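Local coordinates for flagellar biosynthesis protein FlhA (Bacillus subtilis, PDB 3MIX) that takes part in exporting flagellar proteins through the type III secretion system, the chain described here being its cytosolic domain, at residues Gln193-Leu198 with Gly221-Val226; Glu211-Asn216 with Thr246-Gly251. One frame throughout, in Å; residues are numbered along the deposited sequence.

Contact 1 of 2, residues Gln193-Leu198 with Gly221-Val226; sequences QETKQL and GDIQKV
T195 projects from helix 192-205 directly at helix 220-232 and meets it with both branches of its side chain, one on Q224 and the other beside I223. Both helices belong to the helical part of the FlhA cytosolic domain, and T195 and Q224 are the nearest CA pair, T195 CA lying 5.7 Å from Q224 CA. The hydroxyl branch lies against the root of the glutamine: T195 OG1 is 3.6 Å from Q224 CB, and the two side chains cross at about a right angle. CG of Q224 stands anti to its own backbone N (chi1 175°), and the chain runs on extended, so it is the methylene groups near the backbone, not the terminal amide, that lie against the threonine. The methyl branch turns to the isoleucine, T195 CG2 coming within 3.9 Å of I223 CG2, while the same methyl sits 3.8 Å from Q224 N. With OG1 anti to its carbonyl carbon (chi1 -58°), T195 hydrogen-bonds to G191 O, just ahead of its helix. V220 and L227 also touch T195. Replacing T195 with an alanine would probably open a gap beside Q224 CB and I223 CG2 and leave G191 O without this hydroxyl partner. The buried hydroxyl is thus satisfied locally, and what passes between these two segments is van der Waals contact alone.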
# COMPACT_ATOMS: atom_id res chain seq x y z
N GLN A 193 -11.12 -9.45 7.97
CA GLN A 193 -10.58 -10.78 8.21
C GLN A 193 -9.09 -10.71 8.60
O GLN A 193 -8.68 -11.35 9.56
CB GLN A 193 -10.84 -11.71 6.99
CG GLN A 193 -12.36 -12.15 6.87
CD GLN A 193 -12.64 -13.24 5.82
OE1 GLN A 193 -11.85 -13.47 4.90
NE2 GLN A 193 -13.76 -13.94 5.98
N GLU A 194 -8.30 -9.96 7.84
CA GLU A 194 -6.86 -9.84 8.12
C GLU A 194 -6.62 -9.06 9.42
O GLU A 194 -5.75 -9.41 10.21
CB GLU A 194 -6.15 -9.12 6.97
CG GLU A 194 -6.08 -9.92 5.67
CD GLU A 194 -7.41 -9.95 4.89
OE1 GLU A 194 -8.40 -9.20 5.20
OE2 GLU A 194 -7.45 -10.74 3.94
N THR A 195 -7.41 -8.03 9.66
CA THR A 195 -7.29 -7.28 10.91
C THR A 195 -7.54 -8.18 12.11
O THR A 195 -6.75 -8.18 13.08
CB THR A 195 -8.21 -6.08 10.87
OG1 THR A 195 -7.84 -5.31 9.73
CG2 THR A 195 -8.08 -5.22 12.14
N LYS A 196 -8.61 -8.98 12.05
CA LYS A 196 -8.91 -9.92 13.12
C LYS A 196 -7.83 -10.97 13.34
O LYS A 196 -7.55 -11.37 14.48
CB LYS A 196 -10.25 -10.62 12.88
CG LYS A 196 -11.46 -9.67 13.12
CD LYS A 196 -12.76 -10.30 12.62
CE LYS A 196 -13.14 -11.54 13.45
NZ LYS A 196 -13.07 -11.24 14.95
N GLN A 197 -7.25 -11.45 12.26
CA GLN A 197 -6.18 -12.42 12.36
C GLN A 197 -5.00 -11.82 13.16
O GLN A 197 -4.45 -12.47 14.05
CB GLN A 197 -5.80 -12.88 10.95
CG GLN A 197 -4.51 -13.63 10.83
CD GLN A 197 -4.26 -14.11 9.38
OE1 GLN A 197 -4.44 -13.35 8.42
NE2 GLN A 197 -3.86 -15.37 9.24
N LEU A 198 -4.66 -10.56 12.86
CA LEU A 198 -3.56 -9.86 13.54
C LEU A 198 -3.86 -9.58 15.01
O LEU A 198 -3.00 -9.76 15.87
CB LEU A 198 -3.22 -8.56 12.80
CG LEU A 198 -2.63 -8.84 11.41
CD1 LEU A 198 -2.35 -7.56 10.72
CD2 LEU A 198 -1.31 -9.68 11.51
N GLY A 221 -13.18 -2.30 13.14
CA GLY A 221 -13.26 -1.44 11.95
C GLY A 221 -12.39 -0.20 12.07
O GLY A 221 -11.72 0.19 11.12
N ASP A 222 -12.36 0.40 13.25
CA ASP A 222 -11.47 1.51 13.54
C ASP A 222 -9.99 1.13 13.38
O ASP A 222 -9.20 1.87 12.80
CB ASP A 222 -11.73 2.03 14.96
CG ASP A 222 -13.10 2.60 15.14
OD1 ASP A 222 -13.75 2.91 14.12
OD2 ASP A 222 -13.57 2.73 16.29
N ILE A 223 -9.61 -0.02 13.92
CA ILE A 223 -8.23 -0.51 13.85
C ILE A 223 -7.83 -0.79 12.41
O ILE A 223 -6.74 -0.40 11.97
CB ILE A 223 -8.05 -1.78 14.72
CG1 ILE A 223 -8.36 -1.46 16.19
CG2 ILE A 223 -6.69 -2.43 14.50
CD1 ILE A 223 -8.38 -2.72 17.04
N GLN A 224 -8.71 -1.47 11.69
CA GLN A 224 -8.58 -1.74 10.27
C GLN A 224 -8.21 -0.50 9.44
O GLN A 224 -7.31 -0.56 8.61
CB GLN A 224 -9.91 -2.36 9.73
CG GLN A 224 -9.96 -2.59 8.22
CD GLN A 224 -11.26 -3.31 7.80
OE1 GLN A 224 -11.89 -4.00 8.63
NE2 GLN A 224 -11.69 -3.13 6.52
N LYS A 225 -8.94 0.60 9.65
CA LYS A 225 -8.63 1.90 9.01
C LYS A 225 -7.24 2.46 9.36
O LYS A 225 -6.56 2.98 8.50
CB LYS A 225 -9.69 2.95 9.37
CG LYS A 225 -11.08 2.65 8.76
CD LYS A 225 -12.13 3.60 9.38
CE LYS A 225 -13.48 3.36 8.71
NZ LYS A 225 -14.20 2.15 9.24
N VAL A 226 -6.82 2.36 10.62
CA VAL A 226 -5.46 2.76 10.97
C VAL A 226 -4.43 1.91 10.23
O VAL A 226 -3.51 2.46 9.60
CB VAL A 226 -5.22 2.75 12.51
CG1 VAL A 226 -3.72 3.01 12.85
CG2 VAL A 226 -6.19 3.74 13.19

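Contact 2 of 2, residues Glu211-Asn216 with Thr246-Gly251; sequences EEVTPN and TLADYG
V213 and A248 meet in a helix-helix packing within the helical part of the FlhA cytosolic domain, where helix 207-213 and helix 240-250 come together near their C-terminal ends, with V213 CA 5.0 Å from A248 CA. The apolar contacts divide between the two methyls of the valine. V213 CG2 lies 3.7 Å from A248 CB, and V213 CG1, placed anti to the backbone N (chi1 171°), reaches 4.0 Å from L247 CB, the valine and leucine side chains crossing at a slant. L218 touches both V213 and L247, and I223 of helix 220-232 packs on V213 as well. Beyond the contact, Y250 stacks on the ring of Y263, which ties helix 240-250 to helix 257-267. At the outer margin the contact becomes mixed: the extended side chain of E212 brings its carboxylate over the alanine methyl, with E212 OE1 3.7 Å from A248 CB. Polar links between the segments run through water rather than directly. One water hydrogen-bonds to E212 O (3.0 Å) and A248 O (3.1 Å), although other acceptors are also in reach and both bonds need not be made at once. A second water sits 2.7 Å from E212 OE2, on the carboxylate that overlies the alanine, and makes a weak, longer link to A248 O.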
# COMPACT_ATOMS: atom_id res chain seq x y z
N GLU A 211 -7.32 -6.04 25.01
CA GLU A 211 -8.59 -5.84 25.68
C GLU A 211 -8.78 -4.39 26.04
O GLU A 211 -9.90 -3.91 26.12
CB GLU A 211 -8.66 -6.69 26.94
CG GLU A 211 -9.99 -7.40 27.15
CD GLU A 211 -11.08 -6.49 27.68
OE1 GLU A 211 -10.77 -5.58 28.49
OE2 GLU A 211 -12.26 -6.69 27.30
N GLU A 212 -7.67 -3.69 26.28
CA GLU A 212 -7.72 -2.27 26.58
C GLU A 212 -8.11 -1.49 25.33
O GLU A 212 -8.67 -0.39 25.42
CB GLU A 212 -6.35 -1.77 27.05
CG GLU A 212 -6.42 -0.54 27.95
CD GLU A 212 -5.05 0.10 28.22
OE1 GLU A 212 -4.02 -0.59 28.00
OE2 GLU A 212 -5.02 1.28 28.65
N VAL A 213 -7.78 -2.03 24.16
CA VAL A 213 -7.97 -1.30 22.93
C VAL A 213 -9.34 -1.57 22.30
O VAL A 213 -9.97 -0.65 21.80
CB VAL A 213 -6.82 -1.61 21.92
CG1 VAL A 213 -7.11 -1.03 20.50
CG2 VAL A 213 -5.48 -1.12 22.48
N THR A 214 -9.80 -2.81 22.35
CA THR A 214 -10.87 -3.28 21.45
C THR A 214 -11.72 -4.33 22.17
O THR A 214 -11.18 -5.06 23.01
CB THR A 214 -10.28 -3.80 20.09
OG1 THR A 214 -11.33 -3.98 19.11
CG2 THR A 214 -9.46 -5.09 20.25
N PRO A 215 -13.05 -4.35 21.92
CA PRO A 215 -13.85 -3.48 21.05
C PRO A 215 -14.19 -2.11 21.65
O PRO A 215 -14.82 -1.31 20.98
CB PRO A 215 -15.12 -4.30 20.80
CG PRO A 215 -15.23 -5.24 22.00
CD PRO A 215 -13.91 -5.21 22.76
N ASN A 216 -13.75 -1.81 22.87
CA ASN A 216 -13.92 -0.47 23.43
C ASN A 216 -12.59 0.05 23.98
O ASN A 216 -12.02 -0.59 24.85
CB ASN A 216 -14.99 -0.45 24.53
CG ASN A 216 -15.23 0.95 25.09
OD1 ASN A 216 -16.21 1.61 24.74
ND2 ASN A 216 -14.34 1.41 25.95
N THR A 246 0.05 2.51 21.29
CA THR A 246 -0.34 3.87 20.86
C THR A 246 -1.87 4.00 20.79
O THR A 246 -2.44 4.97 21.29
CB THR A 246 0.28 4.24 19.47
OG1 THR A 246 1.67 3.87 19.44
CG2 THR A 246 0.16 5.72 19.22
N LEU A 247 -2.52 2.99 20.23
CA LEU A 247 -3.97 2.98 20.19
C LEU A 247 -4.57 2.97 21.60
O LEU A 247 -5.59 3.62 21.82
CB LEU A 247 -4.53 1.82 19.36
CG LEU A 247 -4.16 1.83 17.87
CD1 LEU A 247 -4.77 0.60 17.14
CD2 LEU A 247 -4.55 3.17 17.16
N ALA A 248 -3.95 2.22 22.53
CA ALA A 248 -4.44 2.17 23.91
C ALA A 248 -4.33 3.55 24.56
O ALA A 248 -5.25 3.98 25.22
CB ALA A 248 -3.68 1.14 24.74
N ASP A 249 -3.23 4.24 24.30
CA ASP A 249 -2.90 5.51 24.91
C ASP A 249 -3.77 6.65 24.39
O ASP A 249 -3.97 7.65 25.09
CB ASP A 249 -1.44 5.85 24.63
CG ASP A 249 -0.74 6.45 25.80
OD1 ASP A 249 -0.83 5.88 26.91
OD2 ASP A 249 -0.08 7.50 25.63
N TYR A 250 -4.28 6.52 23.18
CA TYR A 250 -5.04 7.60 22.55
C TYR A 250 -6.51 7.27 22.27
O TYR A 250 -7.33 8.16 22.18
CB TYR A 250 -4.34 8.09 21.28
CG TYR A 250 -3.10 8.92 21.51
CD1 TYR A 250 -3.19 10.30 21.79
CD2 TYR A 250 -1.82 8.34 21.45
CE1 TYR A 250 -2.04 11.08 21.99
CE2 TYR A 250 -0.67 9.11 21.66
CZ TYR A 250 -0.80 10.48 21.92
OH TYR A 250 0.33 11.24 22.10
N GLY A 251 -6.84 5.98 22.19
CA GLY A 251 -8.19 5.53 21.83
C GLY A 251 -9.34 6.11 22.66
O GLY A 251 -10.47 6.21 22.17
O HOH W 1 -7.94 2.50 25.50
O HOH W 2 -6.96 3.13 28.08

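In the fold
Both contacts belong to the helical part of the cytosolic domain and adjoin one another, their centres about 13 Å apart. Their segments alternate along the chain, helix 207-213 of contact 2 being flanked in sequence by the two helices of contact 1. I223 joins them physically: I223 CD1 packs 3.7 Å from T214 CB, and the same side chain approaches L247. Contact 1 is the buried one, without a hydrogen bond across it, its hydroxyl paired locally. Contact 2 lies farther from the centre of the chain and is only partly buried, so its apolar core gives way to an exposed carboxylate and water-mediated links, one of them weak.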